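Local coordinates for protein MxaA (Stigmatella aurantiaca, PDB 4W4T) that forms the terminal NADPH-binding reductase domain of a polyketide synthase–nonribosomal peptide synthetase line for myxalamid, probably releasing the carrier-bound product by reduction, at residues Y84-K90 with V118-I124; L55-T61 with I143-N149; F66-L71 with V287-S291. All coordinates share one frame; numbering follows the deposited sequence.

Contact 1 (Y84-K90 with V118-I124); sequences YCLVRSK and VPVRGDI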
# COMPACT_ATOMS: atom_id res chain seq x y z
N TYR A 84 -6.32 32.99 12.18
CA TYR A 84 -7.39 32.01 12.11
C TYR A 84 -6.86 30.73 11.47
O TYR A 84 -6.29 30.78 10.38
CB TYR A 84 -8.57 32.55 11.30
CG TYR A 84 -9.32 33.66 11.99
CD1 TYR A 84 -8.79 34.94 12.09
CD2 TYR A 84 -10.58 33.44 12.53
CE1 TYR A 84 -9.49 35.97 12.73
CE2 TYR A 84 -11.29 34.45 13.16
CZ TYR A 84 -10.74 35.71 13.26
OH TYR A 84 -11.46 36.70 13.89
N CYS A 85 -7.06 29.60 12.14
CA CYS A 85 -6.56 28.32 11.65
C CYS A 85 -7.66 27.30 11.40
O CYS A 85 -8.30 26.82 12.32
CB CYS A 85 -5.56 27.73 12.65
SG CYS A 85 -4.10 28.75 12.85
N LEU A 86 -7.85 26.94 10.14
CA LEU A 86 -8.85 25.95 9.78
C LEU A 86 -8.44 24.58 10.32
O LEU A 86 -7.32 24.14 10.08
CB LEU A 86 -9.03 25.91 8.25
CG LEU A 86 -10.21 25.10 7.73
CD1 LEU A 86 -11.51 25.85 7.99
CD2 LEU A 86 -10.02 24.82 6.26
N VAL A 87 -9.33 23.92 11.04
CA VAL A 87 -9.00 22.65 11.67
C VAL A 87 -10.24 21.78 11.85
O VAL A 87 -11.29 22.26 12.27
CB VAL A 87 -8.31 22.88 13.05
CG1 VAL A 87 -9.22 23.72 13.98
CG2 VAL A 87 -7.94 21.56 13.70
N ARG A 88 -10.11 20.50 11.51
CA ARG A 88 -11.17 19.52 11.76
C ARG A 88 -11.25 19.18 13.24
O ARG A 88 -10.31 18.61 13.80
CB ARG A 88 -10.93 18.23 10.97
CG ARG A 88 -10.93 18.37 9.47
CD ARG A 88 -10.63 17.04 8.77
NE ARG A 88 -11.69 16.05 8.94
CZ ARG A 88 -11.56 14.93 9.64
NH1 ARG A 88 -10.41 14.64 10.24
NH2 ARG A 88 -12.59 14.08 9.74
N SER A 89 -12.37 19.52 13.86
CA SER A 89 -12.58 19.21 15.28
C SER A 89 -14.04 19.47 15.63
O SER A 89 -14.73 20.17 14.89
CB SER A 89 -11.66 20.06 16.16
OG SER A 89 -11.87 21.44 15.92
N LYS A 90 -14.51 18.90 16.74
CA LYS A 90 -15.90 19.10 17.16
C LYS A 90 -16.11 20.45 17.84
O LYS A 90 -17.22 20.98 17.85
CB LYS A 90 -16.34 17.97 18.09
CG LYS A 90 -16.71 16.68 17.37
CD LYS A 90 -17.90 16.89 16.44
CE LYS A 90 -18.00 15.78 15.40
NZ LYS A 90 -16.84 15.80 14.46
N VAL A 118 -6.81 31.50 16.35
CA VAL A 118 -8.24 31.33 16.38
C VAL A 118 -8.67 30.15 15.54
O VAL A 118 -8.71 30.29 14.30
CB VAL A 118 -8.96 32.59 15.84
CG1 VAL A 118 -10.47 32.41 15.92
CG2 VAL A 118 -8.50 33.82 16.54
N PRO A 119 -8.93 29.01 16.17
CA PRO A 119 -9.33 27.92 15.32
C PRO A 119 -10.68 28.18 14.65
O PRO A 119 -11.56 28.87 15.20
CB PRO A 119 -9.44 26.74 16.25
CG PRO A 119 -8.68 27.06 17.42
CD PRO A 119 -8.65 28.58 17.54
N VAL A 120 -10.80 27.69 13.42
CA VAL A 120 -12.05 27.72 12.69
C VAL A 120 -12.35 26.27 12.40
O VAL A 120 -11.58 25.62 11.71
CB VAL A 120 -11.92 28.57 11.40
CG1 VAL A 120 -13.25 28.53 10.58
CG2 VAL A 120 -11.54 30.00 11.73
N ARG A 121 -13.42 25.75 12.99
CA ARG A 121 -13.80 24.36 12.73
C ARG A 121 -14.16 24.21 11.26
O ARG A 121 -14.97 24.98 10.74
CB ARG A 121 -15.02 23.93 13.56
CG ARG A 121 -14.82 23.84 15.05
CD ARG A 121 -16.16 23.47 15.68
NE ARG A 121 -16.70 22.27 15.05
CZ ARG A 121 -17.98 21.90 15.10
NH1 ARG A 121 -18.87 22.64 15.75
NH2 ARG A 121 -18.36 20.79 14.49
N GLY A 122 -13.60 23.19 10.60
CA GLY A 122 -13.80 23.04 9.18
C GLY A 122 -12.88 22.04 8.51
O GLY A 122 -12.03 21.40 9.15
N ASP A 123 -13.06 21.91 7.20
CA ASP A 123 -12.51 20.81 6.44
C ASP A 123 -12.27 21.30 5.03
O ASP A 123 -13.21 21.64 4.31
CB ASP A 123 -13.48 19.63 6.44
CG ASP A 123 -12.89 18.36 5.86
OD1 ASP A 123 -11.88 18.42 5.11
OD2 ASP A 123 -13.45 17.27 6.13
N ILE A 124 -11.01 21.33 4.63
CA ILE A 124 -10.64 21.73 3.29
C ILE A 124 -11.34 20.92 2.18
O ILE A 124 -11.53 21.40 1.06
CB ILE A 124 -9.11 21.62 3.13
CG1 ILE A 124 -8.62 22.58 2.05
CG2 ILE A 124 -8.66 20.18 2.92
CD1 ILE A 124 -8.95 24.02 2.38

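Contact 2 (L55-T61 with I143-N149); sequences LRTILLT and IDAIYHN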
# COMPACT_ATOMS: atom_id res chain seq x y z
N LEU A 55 -2.45 44.49 8.15
CA LEU A 55 -3.26 43.26 8.19
C LEU A 55 -3.71 42.96 9.61
O LEU A 55 -2.88 42.80 10.51
CB LEU A 55 -2.47 42.06 7.66
CG LEU A 55 -2.07 41.93 6.19
CD1 LEU A 55 -1.28 40.66 5.99
CD2 LEU A 55 -3.27 41.97 5.26
N ARG A 56 -5.02 42.86 9.80
CA ARG A 56 -5.58 42.62 11.12
C ARG A 56 -5.74 41.12 11.38
O ARG A 56 -5.58 40.65 12.51
CB ARG A 56 -6.93 43.35 11.26
CG ARG A 56 -6.87 44.87 11.04
CD ARG A 56 -8.25 45.43 10.70
NE ARG A 56 -8.67 44.92 9.40
CZ ARG A 56 -9.77 45.29 8.76
NH1 ARG A 56 -10.60 46.21 9.27
NH2 ARG A 56 -10.03 44.75 7.58
N THR A 57 -6.05 40.37 10.32
CA THR A 57 -6.39 38.96 10.45
C THR A 57 -5.88 38.14 9.28
O THR A 57 -5.81 38.62 8.15
CB THR A 57 -7.90 38.73 10.51
OG1 THR A 57 -8.45 39.26 9.30
CG2 THR A 57 -8.53 39.43 11.71
N ILE A 58 -5.56 36.88 9.56
CA ILE A 58 -5.03 35.97 8.56
C ILE A 58 -5.67 34.60 8.70
O ILE A 58 -5.79 34.08 9.81
CB ILE A 58 -3.49 35.85 8.68
CG1 ILE A 58 -2.83 37.17 8.26
CG2 ILE A 58 -2.99 34.66 7.87
CD1 ILE A 58 -1.31 37.24 8.49
N LEU A 59 -6.09 34.01 7.58
CA LEU A 59 -6.53 32.63 7.62
C LEU A 59 -5.42 31.69 7.16
O LEU A 59 -4.89 31.84 6.06
CB LEU A 59 -7.77 32.43 6.74
CG LEU A 59 -8.23 30.97 6.65
CD1 LEU A 59 -8.78 30.46 7.98
CD2 LEU A 59 -9.26 30.77 5.53
N LEU A 60 -5.08 30.73 8.01
CA LEU A 60 -4.09 29.72 7.66
C LEU A 60 -4.75 28.36 7.51
O LEU A 60 -5.45 27.90 8.40
CB LEU A 60 -2.98 29.63 8.72
CG LEU A 60 -1.89 28.57 8.51
CD1 LEU A 60 -1.14 28.78 7.19
CD2 LEU A 60 -0.93 28.57 9.71
N THR A 61 -4.54 27.71 6.37
CA THR A 61 -4.92 26.32 6.26
C THR A 61 -3.67 25.46 6.43
O THR A 61 -2.57 25.84 6.00
CB THR A 61 -5.63 26.00 4.91
OG1 THR A 61 -4.76 26.26 3.81
CG2 THR A 61 -6.88 26.84 4.73
N ILE A 143 -11.59 38.02 7.50
CA ILE A 143 -10.22 37.70 7.07
C ILE A 143 -9.61 38.70 6.12
O ILE A 143 -10.22 39.08 5.12
CB ILE A 143 -10.18 36.32 6.39
CG1 ILE A 143 -10.68 35.25 7.35
CG2 ILE A 143 -8.73 36.00 5.88
CD1 ILE A 143 -9.92 35.18 8.65
N ASP A 144 -8.37 39.14 6.40
CA ASP A 144 -7.72 40.10 5.52
C ASP A 144 -6.88 39.40 4.46
O ASP A 144 -6.79 39.87 3.33
CB ASP A 144 -6.82 41.07 6.32
CG ASP A 144 -7.63 42.09 7.13
OD1 ASP A 144 -8.84 42.30 6.86
OD2 ASP A 144 -7.04 42.73 8.03
N ALA A 145 -6.26 38.29 4.83
CA ALA A 145 -5.39 37.57 3.90
C ALA A 145 -5.36 36.07 4.21
O ALA A 145 -5.69 35.62 5.32
CB ALA A 145 -3.98 38.17 3.93
N ILE A 146 -5.00 35.29 3.20
CA ILE A 146 -5.05 33.83 3.30
C ILE A 146 -3.71 33.19 2.95
O ILE A 146 -3.14 33.48 1.91
CB ILE A 146 -6.13 33.23 2.37
CG1 ILE A 146 -7.51 33.79 2.72
CG2 ILE A 146 -6.14 31.70 2.47
CD1 ILE A 146 -8.48 33.80 1.57
N TYR A 147 -3.22 32.33 3.84
CA TYR A 147 -2.09 31.46 3.54
C TYR A 147 -2.65 30.05 3.37
O TYR A 147 -3.04 29.41 4.34
CB TYR A 147 -1.03 31.51 4.64
CG TYR A 147 -0.28 32.84 4.72
CD1 TYR A 147 -0.92 33.98 5.15
CD2 TYR A 147 1.05 32.93 4.35
CE1 TYR A 147 -0.26 35.20 5.23
CE2 TYR A 147 1.73 34.15 4.42
CZ TYR A 147 1.06 35.28 4.86
OH TYR A 147 1.73 36.49 4.94
N HIS A 148 -2.71 29.59 2.12
CA HIS A 148 -3.32 28.30 1.83
C HIS A 148 -2.26 27.19 1.70
O HIS A 148 -1.66 27.00 0.65
CB HIS A 148 -4.20 28.41 0.57
CG HIS A 148 -4.89 27.13 0.20
ND1 HIS A 148 -5.28 26.20 1.14
CD2 HIS A 148 -5.21 26.60 -1.00
CE1 HIS A 148 -5.84 25.17 0.54
NE2 HIS A 148 -5.79 25.38 -0.77
N ASN A 149 -2.03 26.49 2.81
CA ASN A 149 -1.04 25.42 2.88
C ASN A 149 -1.70 24.06 3.17
O ASN A 149 -1.02 23.05 3.31
CB ASN A 149 0.00 25.74 3.97
CG ASN A 149 1.04 24.64 4.14
OD1 ASN A 149 1.59 24.14 3.16
ND2 ASN A 149 1.25 24.21 5.38

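Contact 3 (F66-L71 with V287-S291); sequences FLGAFL and VDYVS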
# COMPACT_ATOMS: atom_id res chain seq x y z
N PHE A 66 3.12 19.51 8.85
CA PHE A 66 4.52 19.76 9.19
C PHE A 66 4.93 21.18 8.83
O PHE A 66 5.24 21.98 9.72
CB PHE A 66 5.41 18.71 8.49
CG PHE A 66 6.89 18.93 8.68
CD1 PHE A 66 7.44 19.02 9.96
CD2 PHE A 66 7.74 19.00 7.58
CE1 PHE A 66 8.81 19.20 10.13
CE2 PHE A 66 9.10 19.19 7.75
CZ PHE A 66 9.64 19.29 9.03
N LEU A 67 4.92 21.53 7.54
CA LEU A 67 5.17 22.92 7.14
C LEU A 67 4.25 23.90 7.86
O LEU A 67 4.68 24.97 8.29
CB LEU A 67 5.01 23.08 5.63
CG LEU A 67 5.23 24.50 5.09
CD1 LEU A 67 6.60 25.04 5.48
CD2 LEU A 67 5.05 24.49 3.59
N GLY A 68 2.98 23.52 7.98
CA GLY A 68 1.99 24.38 8.61
C GLY A 68 2.33 24.82 10.02
O GLY A 68 2.06 25.96 10.40
N ALA A 69 2.92 23.92 10.81
CA ALA A 69 3.34 24.25 12.17
C ALA A 69 4.36 25.40 12.17
O ALA A 69 4.24 26.34 12.95
CB ALA A 69 3.92 23.02 12.85
N PHE A 70 5.35 25.31 11.30
CA PHE A 70 6.40 26.31 11.24
C PHE A 70 5.87 27.61 10.66
O PHE A 70 6.21 28.69 11.13
CB PHE A 70 7.60 25.78 10.43
CG PHE A 70 8.29 24.63 11.10
CD1 PHE A 70 7.80 23.34 10.98
CD2 PHE A 70 9.41 24.85 11.89
CE1 PHE A 70 8.42 22.28 11.61
CE2 PHE A 70 10.04 23.81 12.53
CZ PHE A 70 9.56 22.52 12.39
N LEU A 71 5.02 27.50 9.65
CA LEU A 71 4.36 28.67 9.08
C LEU A 71 3.53 29.38 10.16
O LEU A 71 3.54 30.61 10.25
CB LEU A 71 3.48 28.25 7.90
CG LEU A 71 3.06 29.25 6.83
CD1 LEU A 71 4.24 30.12 6.39
CD2 LEU A 71 2.49 28.48 5.62
N VAL A 287 12.82 22.88 6.50
CA VAL A 287 11.50 23.52 6.71
C VAL A 287 11.62 24.95 7.26
O VAL A 287 10.76 25.80 6.96
CB VAL A 287 10.62 22.68 7.64
CG1 VAL A 287 11.15 22.67 9.08
CG2 VAL A 287 9.16 23.17 7.59
N ASP A 288 12.68 25.26 8.01
CA ASP A 288 12.83 26.63 8.52
C ASP A 288 13.13 27.62 7.39
O ASP A 288 12.71 28.78 7.46
CB ASP A 288 13.90 26.74 9.63
CG ASP A 288 15.20 25.97 9.33
OD1 ASP A 288 15.13 24.84 8.81
OD2 ASP A 288 16.29 26.51 9.66
N TYR A 289 13.77 27.18 6.33
CA TYR A 289 13.93 28.05 5.17
C TYR A 289 12.62 28.24 4.40
O TYR A 289 12.29 29.35 3.99
CB TYR A 289 15.00 27.51 4.22
CG TYR A 289 15.06 28.26 2.91
CD1 TYR A 289 15.52 29.58 2.86
CD2 TYR A 289 14.66 27.66 1.73
CE1 TYR A 289 15.57 30.27 1.68
CE2 TYR A 289 14.72 28.33 0.53
CZ TYR A 289 15.17 29.63 0.51
OH TYR A 289 15.22 30.30 -0.68
N VAL A 290 11.88 27.15 4.17
CA VAL A 290 10.63 27.25 3.43
C VAL A 290 9.66 28.17 4.16
O VAL A 290 9.10 29.09 3.56
CB VAL A 290 9.98 25.88 3.21
CG1 VAL A 290 8.70 26.04 2.43
CG2 VAL A 290 10.95 24.96 2.48
N SER A 291 9.48 27.95 5.46
CA SER A 291 8.52 28.77 6.19
C SER A 291 8.97 30.22 6.24
O SER A 291 8.15 31.12 6.03
CB SER A 291 8.28 28.24 7.61
OG SER A 291 9.45 28.23 8.39

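Contact 1 (Y84-K90 with V118-I124)
Val118 lies over one face of the Tyr84 ring, its CB 4.0 Å from the ring centroid and 19° off the normal, a CH-pi contact displaced toward the rim. Val120 CG2 abuts the ring's edge, in its plane, 3.7 Å from Tyr84 CD2. Farther along the same sheet face, Leu86 forks: CD1 settles against the bare backbone of Gly122, 3.8 Å from its CA, while CD2 meets Ile124 CD1. On the other face Val87 CG1 packs alongside Pro119 CB, with helix 92-105 beyond. Between these layers the parallel strands 84-87 and 118-121 are joined by alternating bonds, Cys85 N to Val118 O, Val120 N to Cys85 O (2.9 Å), Val87 N to Val120 O and Gly122 N to Val87 O, the pairing of a right-handed Rossmann beta-alpha-beta unit. At the end of strand 118-121 the Arg121 chain bends at chi3 (53°), bringing NE within 2.9 Å of Ser89 O and laying one guanidinium face under Lys90 O. Asp123 OD1 accepts from Gly125 N. Main-chain bonds and apolar packing thus hold the strands, while a long salt bridge, Arg88 NE to Asp123 OD2 (3.5 Å, planes 65° apart), brings two NADPH-binding side chains together just past them.

Contact 2 (L55-T61 with I143-N149)
The Arg56 guanidinium meets the Asp144 carboxylate edge to edge, the two planes only 19° apart. The grip is side-on: NE gives a nearly straight bond to OD2 (3.1 Å, 174°) on its syn lone pair, and NH2 reaches OD1 at 2.8 Å. Asp144 OD2 also takes Arg56 N, at 2.7 Å, on its anti lone pair, which fixes the rotation of the carboxylate; a bend of the Arg56 chain at chi3 turns the guanidinium back to the same acid. Asp144 OD1 has a further salt bridge to Arg181, so two arginines probably stabilise its negative charge. At the other end of the strands, the edge of the His148 ring is met in plane by Thr61, whose OG1 is hydrogen-bonded to His148 ND1 (2.7 Å) and also to Gly150 N; the far nitrogen NE2 bonds Thr170 of helix 159-177. The Tyr147 ring is approached obliquely by Ile58 CG2, 3.5 Å from CD1, while Leu60 CD1 packs against Tyr147 CB, and Tyr147 OH is hydrogen-bonded to Ser298.

Strands 57-61 and 145-148 run parallel, 17° apart, as neighbours in the central sheet of the Rossmann fold. Their ladder passes from Leu59 N to Ala145 O, from Tyr147 N to Leu59 O (2.8 Å) and from Thr61 N to Tyr147 O. Side chains alternate: Ile58, Leu60 and Tyr147 lie on the face covered by helix 66-78, Leu59, Ile146 and His148 on that of helix 159-177. Leu59 CB nestles against Ile143 CG2 at 3.8 Å. Just before strand 145-148, Asp144 N bonds Thr57 O, with a weak second bond to Thr57 OG1, which is also linked to Glu142 O. Just after that strand, Asn149, an NADPH-binding residue, holds weakly through its N to Thr61 O and OG1.

Contact 3 (F66-L71 with V287-S291)
Val287 drives its CG1 methyl onto the Phe70 ring in a CH-pi contact, 3.6 Å from the centroid and only 8° off the normal, so the methyl sits over the ring centre. The placement follows from Val287 chi1 (69°), which sets CG1 between the backbone N and carbonyl carbon. Phe66 bounds the same valine from another side, its CZ 3.7 Å from Val287 CG1.

Apolar aliphatic contacts come next. Leu67 CD1 wedges between Val287 CG2 and Val290 CG1, 3.8 Å from each, its branch extended by CG anti to the backbone N. These residues belong to helix 66-78, the first helix of the Rossmann fold, which follows the glycine-rich turn carrying Thr64 and Gly65; the segments 66-71 and 287-291 cross at -62° with axes 9.1 Å apart. Phe66 and Leu67 themselves bind NADPH, so the contact lies at the cofactor-binding start of the helix. Strand 239-248 adjoins it, Val247 touching Phe66, Val287 and Val290.

Ser291 packs closely where the helices converge: its CB lies 3.9 Å from Leu71 N and its OG 3.7 Å from Phe70 CB. As for polar bonds, that hydroxyl is hydrogen-bonded to Glu74, one turn further along helix 66-78.

How the contacts relate
Contacts 1 and 2 share a sheet: strand 82-87 lies beside strand 57-61, and Tyr84 joins them through both its N, 2.7 Å from Ile58 O, and its O, 2.7 Å from Leu60 N. Their centres are about 13 Å apart. Contact 3 builds on the helix that follows strand 57-61; there Leu60 CD1 is 4.0 Å from Leu71 CD2 and Asn149 OD1 is 3.5 Å from Leu67 CD2. Contacts 1 and 3 do not touch, their nearest atoms being about 7 Å apart. Each contact supplies NADPH-binding residues: Arg88, Asp123 and Ile124 from contact 1, Asn149 from contact 2, Phe66 and Leu67 from contact 3. No cofactor is bound to this chain.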